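Side-chain contact in KLTH0A00704p (Lachancea thermotolerans, PDB 4J2G), which acts in autophagy as an Atg13 protein, whose HORMA domain, the part held in this chain, probably mediates recruitment of PI 3-kinase: residues 236-239 against 240-244. The protein carries 1 engineered substitution. Residues are numbered along the deposited sequence; the frame is centred on the assembly and turned at random.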
loop_
_atom_site.group_PDB
_atom_site.type_symbol
_atom_site.label_atom_id
_atom_site.label_comp_id
_atom_site.label_asym_id
_atom_site.label_seq_id
_atom_site.Cartn_x
_atom_site.Cartn_y
_atom_site.Cartn_z
ATOM N N THR A 236 12.589 11.478 -5.006
ATOM C CA THR A 236 11.341 10.696 -4.910
ATOM C C THR A 236 10.192 11.765 -4.925
ATOM O O THR A 236 9.045 11.461 -5.034
ATOM C CB THR A 236 11.248 9.912 -3.553
ATOM O OG1 THR A 236 11.135 10.879 -2.508
ATOM C CG2 THR A 236 12.519 9.096 -3.189
ATOM N N ASN A 237 10.518 13.014 -4.723
ATOM C CA ASN A 237 9.468 14.036 -4.636
ATOM C C ASN A 237 8.466 13.805 -3.550
ATOM O O ASN A 237 7.345 14.246 -3.695
ATOM C CB ASN A 237 8.761 14.251 -5.980
ATOM C CG ASN A 237 9.739 14.634 -7.079
ATOM O OD1 ASN A 237 10.076 13.816 -7.957
ATOM N ND2 ASN A 237 10.211 15.881 -7.029
ATOM N N LEU A 238 8.870 13.171 -2.442
ATOM C CA LEU A 238 7.974 13.007 -1.287
ATOM C C LEU A 238 8.291 13.993 -0.181
ATOM O O LEU A 238 9.451 14.309 0.073
ATOM C CB LEU A 238 8.026 11.598 -0.717
ATOM C CG LEU A 238 7.496 10.486 -1.628
ATOM C CD1 LEU A 238 7.913 9.180 -0.955
ATOM C CD2 LEU A 238 5.983 10.575 -1.893
ATOM N N PRO A 239 7.261 14.487 0.463
ATOM C CA PRO A 239 7.393 15.238 1.760
ATOM C C PRO A 239 8.092 14.346 2.796
ATOM O O PRO A 239 8.044 13.158 2.659
ATOM C CB PRO A 239 5.938 15.505 2.225
ATOM C CG PRO A 239 5.006 14.878 1.210
ATOM C CD PRO A 239 5.874 14.061 0.177
ATOM N N ALA A 240 8.755 14.954 3.782
ATOM C CA ALA A 240 9.691 14.297 4.638
ATOM C C ALA A 240 9.016 13.326 5.593
ATOM O O ALA A 240 9.684 12.439 6.052
ATOM C CB ALA A 240 10.557 15.377 5.372
ATOM N N HIS A 241 7.711 13.514 5.943
ATOM C CA HIS A 241 7.041 12.517 6.767
ATOM C C HIS A 241 6.808 11.158 6.013
ATOM O O HIS A 241 6.373 10.174 6.643
ATOM C CB HIS A 241 5.717 13.047 7.401
ATOM C CG HIS A 241 4.619 13.296 6.404
ATOM N ND1 HIS A 241 4.670 14.324 5.475
ATOM C CD2 HIS A 241 3.427 12.674 6.205
ATOM C CE1 HIS A 241 3.565 14.317 4.739
ATOM N NE2 HIS A 241 2.798 13.320 5.149
ATOM N N LEU A 242 7.089 11.080 4.699
ATOM C CA LEU A 242 6.757 9.827 3.931
ATOM C C LEU A 242 8.059 9.166 3.447
ATOM O O LEU A 242 9.081 9.817 3.348
ATOM C CB LEU A 242 5.926 10.131 2.703
ATOM C CG LEU A 242 4.524 10.697 2.945
ATOM C CD1 LEU A 242 3.847 10.993 1.589
ATOM C CD2 LEU A 242 3.622 9.806 3.841
ATOM N N GLU A 243 8.044 7.877 3.134
ATOM C CA GLU A 243 9.272 7.244 2.649
ATOM C C GLU A 243 8.830 6.379 1.451
ATOM O O GLU A 243 7.646 6.105 1.314
ATOM C CB GLU A 243 9.806 6.352 3.728
ATOM C CG GLU A 243 11.158 5.766 3.450
ATOM C CD GLU A 243 12.277 6.471 4.204
ATOM O OE1 GLU A 243 12.056 6.831 5.396
ATOM O OE2 GLU A 243 13.380 6.654 3.608
ATOM N N GLN A 244 9.766 5.933 0.612
ATOM C CA GLN A 244 9.434 5.158 -0.549
ATOM C C GLN A 244 10.389 4.028 -0.648
ATOM O O GLN A 244 11.542 4.255 -0.417
ATOM C CB GLN A 244 9.586 5.964 -1.852
ATOM C CG GLN A 244 9.077 5.140 -3.094
ATOM C CD GLN A 244 9.278 5.888 -4.396
ATOM O OE1 GLN A 244 10.432 6.214 -4.751
ATOM N NE2 GLN A 244 8.166 6.153 -5.142
#
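Pro239 O accepts the backbone N-H of Leu242 at 3.1 Å, a fairly straight bond (N-H...O 159°) whose donor stands above the carbonyl plane rather than on a lone pair. It closes a type I beta turn from Pro239 to Leu242, and the turn sends the chain back over the segment it has just left. The proline ring meets His241: Pro239 CB lies 3.7 Å from His241 CE1, approaching the imidazole obliquely. The histidine reaches this place because a chi1 of 68° tucks the imidazole back over the residue's own backbone, and NE2 is held by the carbonyl of Leu221. Leu242 CD1 packs against the same proline, 3.9 Å from Pro239 CD, and also meets Leu238 CD2 at 4.1 Å, the two leucine side chains lying roughly perpendicular. This reversal leads into 242-252, an outermost strand of the five-stranded antiparallel sheet in the Atg13 HORMA domain; its neighbour 255-264 lends Ser262 to the surroundings of Leu238 and Gln244. The other methyl of Leu238, CD1, rests 3.7 Å from Gln244 CB. Farther back, the side chains of Thr236 and Gln244 run antiparallel alongside one another, with Thr236 CG2 3.9 Å from Gln244 OE1, a van der Waals touch only. Thr236 OG1 instead takes the N-H of Leu238 at 3.2 Å, forming an ST turn, and bonds to Asn234 OD1 as well; a chi1 of 66° turns the hydroxyl back over its own backbone for this. With a valine at Thr236, the Leu238 N-H and Asn234 OD1 would probably be left without their hydroxyl mate and the ST turn held less firmly. Asn234 grips the loop a second time, its ND2 donating to Leu238 O.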